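Periplasmic binding protein/LacI transcriptional regulator (Shewanella sp. ANA-3, PDB 5OCP) binds L-arabinofuranose, in both its alpha and beta forms, as the periplasmic binding component of an arabinose ABC transporter. Local coordinates at residues S51-G56 with A80-V85; I217-V222 with P226-A231. All coordinates share one frame; numbering follows the deposited sequence.

Contact 1. Residues S51-G56 with A80-V85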
loop_
_atom_site.group_PDB
_atom_site.type_symbol
_atom_site.label_atom_id
_atom_site.label_comp_id
_atom_site.label_asym_id
_atom_site.label_seq_id
_atom_site.Cartn_x
_atom_site.Cartn_y
_atom_site.Cartn_z
ATOM N N SER A 51 19.136 -11.468 11.637
ATOM C CA SER A 51 19.092 -11.412 13.096
ATOM C C SER A 51 18.002 -12.249 13.672
ATOM O O SER A 51 18.194 -12.979 14.648
ATOM C CB SER A 51 19.005 -9.945 13.558
ATOM O OG SER A 51 18.948 -9.864 14.946
ATOM N N PHE A 52 16.831 -12.211 13.031
ATOM C CA PHE A 52 15.777 -13.104 13.483
ATOM C C PHE A 52 16.170 -14.575 13.430
ATOM O O PHE A 52 15.813 -15.319 14.373
ATOM C CB PHE A 52 14.511 -12.987 12.594
ATOM C CG PHE A 52 13.878 -11.647 12.599
ATOM C CD1 PHE A 52 13.905 -10.840 13.699
ATOM C CD2 PHE A 52 13.126 -11.247 11.476
ATOM C CE1 PHE A 52 13.320 -9.588 13.703
ATOM C CE2 PHE A 52 12.507 -10.024 11.495
ATOM C CZ PHE A 52 12.614 -9.194 12.570
ATOM N N ILE A 53 16.856 -14.986 12.379
ATOM C CA ILE A 53 17.313 -16.369 12.249
ATOM C C ILE A 53 18.382 -16.681 13.345
ATOM O O ILE A 53 18.233 -17.644 14.075
ATOM C CB ILE A 53 17.919 -16.604 10.887
ATOM C CG1 ILE A 53 16.834 -16.578 9.768
ATOM C CG2 ILE A 53 18.600 -17.972 10.796
ATOM C CD1 ILE A 53 17.389 -16.434 8.383
ATOM N N ALA A 54 19.319 -15.779 13.523
ATOM C CA ALA A 54 20.315 -15.917 14.649
ATOM C C ALA A 54 19.699 -16.037 16.004
ATOM O O ALA A 54 20.219 -16.776 16.888
ATOM C CB ALA A 54 21.283 -14.757 14.586
ATOM N N GLN A 55 18.604 -15.312 16.244
ATOM C CA GLN A 55 17.873 -15.360 17.513
ATOM C C GLN A 55 16.950 -16.549 17.686
ATOM O O GLN A 55 16.392 -16.741 18.757
ATOM C CB GLN A 55 17.129 -14.040 17.757
ATOM C CG GLN A 55 18.096 -12.855 17.871
ATOM C CD GLN A 55 17.380 -11.609 18.226
ATOM O OE1 GLN A 55 16.760 -11.509 19.303
ATOM N NE2 GLN A 55 17.459 -10.643 17.355
ATOM N N GLY A 56 16.775 -17.376 16.650
ATOM C CA GLY A 56 15.939 -18.555 16.745
ATOM C C GLY A 56 14.456 -18.277 16.930
ATOM O O GLY A 56 13.746 -18.979 17.667
ATOM N N ALA A 80 17.373 -23.047 8.461
ATOM C CA ALA A 80 17.059 -22.881 9.862
ATOM C C ALA A 80 15.737 -23.427 10.329
ATOM O O ALA A 80 15.448 -23.347 11.507
ATOM C CB ALA A 80 17.156 -21.399 10.220
ATOM N N LYS A 81 14.920 -23.937 9.392
ATOM C CA LYS A 81 13.577 -24.452 9.622
ATOM C C LYS A 81 12.640 -23.430 10.276
ATOM O O LYS A 81 11.858 -23.736 11.203
ATOM C CB LYS A 81 13.659 -25.735 10.426
ATOM C CG LYS A 81 14.467 -26.791 9.708
ATOM C CD LYS A 81 14.495 -28.049 10.574
ATOM C CE LYS A 81 14.975 -29.284 9.796
ATOM N NZ LYS A 81 16.453 -29.346 9.761
ATOM N N ILE A 82 12.745 -22.169 9.814
ATOM C CA ILE A 82 11.874 -21.095 10.326
ATOM C C ILE A 82 10.917 -20.711 9.188
ATOM O O ILE A 82 11.394 -20.375 8.127
ATOM C CB ILE A 82 12.656 -19.859 10.748
ATOM C CG1 ILE A 82 13.675 -20.216 11.857
ATOM C CG2 ILE A 82 11.647 -18.806 11.287
ATOM C CD1 ILE A 82 14.620 -19.110 12.268
ATOM N N PRO A 83 9.605 -20.887 9.413
ATOM C CA PRO A 83 8.668 -20.551 8.312
ATOM C C PRO A 83 8.655 -19.031 8.047
ATOM O O PRO A 83 8.718 -18.213 9.013
ATOM C CB PRO A 83 7.336 -21.031 8.873
ATOM C CG PRO A 83 7.465 -20.966 10.362
ATOM C CD PRO A 83 8.883 -21.355 10.605
ATOM N N VAL A 84 8.437 -18.677 6.788
ATOM C CA VAL A 84 8.423 -17.295 6.397
ATOM C C VAL A 84 7.010 -16.986 5.775
ATOM O O VAL A 84 6.589 -17.694 4.939
ATOM C CB VAL A 84 9.511 -17.009 5.388
ATOM C CG1 VAL A 84 9.405 -15.594 4.883
ATOM C CG2 VAL A 84 10.883 -17.193 6.009
ATOM N N VAL A 85 6.360 -15.914 6.226
ATOM C CA VAL A 85 5.141 -15.463 5.576
ATOM C C VAL A 85 5.449 -14.113 4.929
ATOM O O VAL A 85 6.077 -13.227 5.554
ATOM C CB VAL A 85 4.067 -15.299 6.567
ATOM C CG1 VAL A 85 2.810 -14.735 5.881
ATOM C CG2 VAL A 85 3.762 -16.652 7.225
#
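I53 meets A80 and I82 at the end of helix 42-54, and the side-chain contacts between the segments are apolar. Two branches of I53 do the work. CG1 lies beside the backbone N (chi1 -70°) and CG2 anti to it, which parts the two branches, CG2 to A80 and CG1 to I82. The CG2 methyl of I53 touches CB of A80 at 3.8 Å. CG1 of I53 stands 4.2 Å from CD1 of I82.

I82 reaches across with the tip of its longer branch. Its chain is extended (chi2 174°), which carries CD1 up to the helix backbone, 3.8 Å from CA of I53. The same methyl also lies 4.5 Å from O of F52, a loose approach. The two isoleucine side chains cross at a slant rather than lying alongside each other. I60 of strand 59-62 touches both of them, and I53 also rests on E76 and A77 of helix 71-79.

No hydrogen bond crosses between the segments. NE2 of Q55 donates to OG of S51 at 2.9 Å, with the hydroxyl oxygen close to the Q55 amide plane. S51 and Q55 do not meet A80-V85. The N of G56 bonds to the O of I53 at 3.0 Å.

Both chain turns follow helices. G56 and K81 each have positive phi and each closes a Schellman motif. From K81 the chain runs through I82 and P83 into strand 84-87, where V85 pairs with I60 and I62 of strand 59-62. The contact thus joins the ends of two successive helices in the beta-alpha-beta units of the parallel-sheet lobe.

With apolar groups only, the side-chain contact rests on shape and burial and has no directional bond.

Contact 2. Residues I217-V222 with P226-A231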
loop_
_atom_site.group_PDB
_atom_site.type_symbol
_atom_site.label_atom_id
_atom_site.label_comp_id
_atom_site.label_asym_id
_atom_site.label_seq_id
_atom_site.Cartn_x
_atom_site.Cartn_y
_atom_site.Cartn_z
ATOM N N ILE A 217 -9.938 19.178 -11.145
ATOM C CA ILE A 217 -9.103 18.025 -11.385
ATOM C C ILE A 217 -9.585 16.951 -10.329
ATOM O O ILE A 217 -9.465 17.188 -9.162
ATOM C CB ILE A 217 -7.662 18.387 -11.166
ATOM C CG1 ILE A 217 -7.263 19.453 -12.209
ATOM C CG2 ILE A 217 -6.754 17.199 -11.340
ATOM C CD1 ILE A 217 -5.837 19.854 -12.058
ATOM N N LEU A 218 -10.046 15.841 -10.844
ATOM C CA LEU A 218 -10.485 14.695 -10.018
ATOM C C LEU A 218 -9.270 14.038 -9.448
ATOM O O LEU A 218 -8.186 14.079 -10.038
ATOM C CB LEU A 218 -11.272 13.698 -10.820
ATOM C CG LEU A 218 -12.552 14.198 -11.522
ATOM C CD1 LEU A 218 -13.108 13.091 -12.367
ATOM C CD2 LEU A 218 -13.498 14.769 -10.486
ATOM N N ILE A 219 -9.395 13.471 -8.237
ATOM C CA ILE A 219 -8.252 12.821 -7.608
ATOM C C ILE A 219 -8.748 11.426 -7.158
ATOM O O ILE A 219 -9.691 11.340 -6.399
ATOM C CB ILE A 219 -7.729 13.643 -6.446
ATOM C CG1 ILE A 219 -7.241 14.992 -6.997
ATOM C CG2 ILE A 219 -6.613 12.871 -5.759
ATOM C CD1 ILE A 219 -6.688 15.925 -5.977
ATOM N N VAL A 220 -8.100 10.401 -7.719
ATOM C CA VAL A 220 -8.394 9.003 -7.383
ATOM C C VAL A 220 -7.131 8.292 -6.929
ATOM O O VAL A 220 -6.043 8.588 -7.400
ATOM C CB VAL A 220 -9.088 8.309 -8.498
ATOM C CG1 VAL A 220 -10.337 9.032 -8.919
ATOM C CG2 VAL A 220 -8.166 8.065 -9.698
ATOM N N SER A 221 -7.259 7.323 -6.028
ATOM C CA SER A 221 -6.097 6.842 -5.311
ATOM C C SER A 221 -6.381 5.474 -4.677
ATOM O O SER A 221 -7.481 4.888 -4.867
ATOM C CB SER A 221 -5.843 7.888 -4.202
ATOM O OG SER A 221 -4.641 7.652 -3.523
ATOM N N VAL A 222 -5.395 5.006 -3.937
ATOM C CA VAL A 222 -5.499 3.773 -3.097
ATOM C C VAL A 222 -4.954 4.000 -1.713
ATOM O O VAL A 222 -3.890 4.603 -1.556
ATOM C CB VAL A 222 -4.760 2.580 -3.768
ATOM C CG1 VAL A 222 -4.938 1.303 -2.934
ATOM C CG2 VAL A 222 -5.308 2.314 -5.128
ATOM N N PRO A 226 -7.452 7.653 6.943
ATOM C CA PRO A 226 -8.445 8.600 7.477
ATOM C C PRO A 226 -8.320 10.014 6.967
ATOM O O PRO A 226 -9.360 10.602 6.671
ATOM C CB PRO A 226 -8.154 8.549 8.983
ATOM C CG PRO A 226 -7.781 7.111 9.200
ATOM C CD PRO A 226 -6.874 6.825 8.024
ATOM N N ASP A 227 -7.117 10.506 6.812
ATOM C CA ASP A 227 -6.878 11.840 6.256
ATOM C C ASP A 227 -7.451 11.958 4.844
ATOM O O ASP A 227 -7.872 13.064 4.399
ATOM C CB ASP A 227 -5.450 12.245 6.208
ATOM C CG ASP A 227 -4.923 12.689 7.563
ATOM O OD1 ASP A 227 -5.730 12.756 8.539
ATOM O OD2 ASP A 227 -3.725 12.981 7.594
ATOM N N TYR A 228 -7.446 10.856 4.098
ATOM C CA TYR A 228 -8.066 10.921 2.748
ATOM C C TYR A 228 -9.603 10.948 2.786
ATOM O O TYR A 228 -10.293 11.629 1.971
ATOM C CB TYR A 228 -7.543 9.783 1.865
ATOM C CG TYR A 228 -7.820 9.938 0.403
ATOM C CD1 TYR A 228 -9.007 9.529 -0.181
ATOM C CD2 TYR A 228 -6.820 10.462 -0.469
ATOM C CE1 TYR A 228 -9.260 9.641 -1.552
ATOM C CE2 TYR A 228 -7.053 10.573 -1.825
ATOM C CZ TYR A 228 -8.209 10.120 -2.384
ATOM O OH TYR A 228 -8.451 10.239 -3.718
ATOM N N PHE A 229 -10.207 10.189 3.715
ATOM C CA PHE A 229 -11.622 10.197 3.934
ATOM C C PHE A 229 -12.027 11.627 4.395
ATOM O O PHE A 229 -13.036 12.139 3.912
ATOM C CB PHE A 229 -12.057 9.196 5.006
ATOM C CG PHE A 229 -12.275 7.828 4.429
ATOM C CD1 PHE A 229 -13.516 7.468 3.878
ATOM C CD2 PHE A 229 -11.251 6.884 4.473
ATOM C CE1 PHE A 229 -13.721 6.250 3.290
ATOM C CE2 PHE A 229 -11.467 5.631 3.915
ATOM C CZ PHE A 229 -12.657 5.319 3.280
ATOM N N LYS A 230 -11.184 12.213 5.203
ATOM C CA LYS A 230 -11.417 13.635 5.607
ATOM C C LYS A 230 -11.420 14.606 4.390
ATOM O O LYS A 230 -12.383 15.351 4.164
ATOM C CB LYS A 230 -10.439 14.095 6.616
ATOM C CG LYS A 230 -10.699 15.549 7.039
ATOM C CD LYS A 230 -9.985 15.921 8.339
ATOM C CE LYS A 230 -10.294 17.373 8.746
ATOM N NZ LYS A 230 -11.771 17.651 8.734
ATOM N N ALA A 231 -10.396 14.481 3.557
ATOM C CA ALA A 231 -10.328 15.173 2.289
ATOM C C ALA A 231 -11.514 14.944 1.352
ATOM O O ALA A 231 -11.975 15.865 0.635
ATOM C CB ALA A 231 -8.989 14.822 1.614
#
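Y228 points its phenol from helix 226-234 at I219 and S221 of strand 218-221. With CG anti to the backbone N (chi1 -165°), the ring bridges the distance to the strand; the axes of segments 218-221 and 226-231 come within 11.5 Å.

The tight part is at the hydroxyl end. OH of Y228 lies 3.5 Å from CB of S221 and 3.2 Å from the carbonyl O of I219, which sits at the ring edge near its plane. CG2 of I219 comes within 3.8 Å of the same OH. CB of S221 approaches the ring obliquely, 3.7 Å from CZ of Y228. Polar partners lie close by: OG of S221 bonds to OD1 of D196, and OH of Y228 makes a weak hydrogen bond to O of A239. An alanine in place of Y228 would probably open a gap beside I219 and S221 and leave the A239 carbonyl without this weak bond.

The solvent side is the exposed D227 and K230, which do not reach the strand. On the other face of the strand V220 is buried too, against I114 and W117 of helix 107-121.

Segments 218-221 and 226-231 run nearly antiparallel, at 155°. They belong to the first two elements of a beta-alpha-beta unit completed by strand 239-242, in the alpha/beta fold of a periplasmic binding protein lobe.

Overall arrangement
The two contacts lie on opposite sides of the chain's centre, with their own centres 39 Å apart, and share no helix or strand. Contact 1 belongs to the lobe built on the parallel sheet, contact 2 to the lobe built on the mixed sheet. Contact 1 is far from the centre and only partly buried. Contact 2 is buried and more central, with the S221 side chain about 8 Å from the bound arabinofuranose. Chemistry follows place. Contact 1 rests on aliphatic side chains, near helix ends. Contact 2 sets a tyrosine and its hydroxyl against a strand, among polar atoms with partners beyond the two segments.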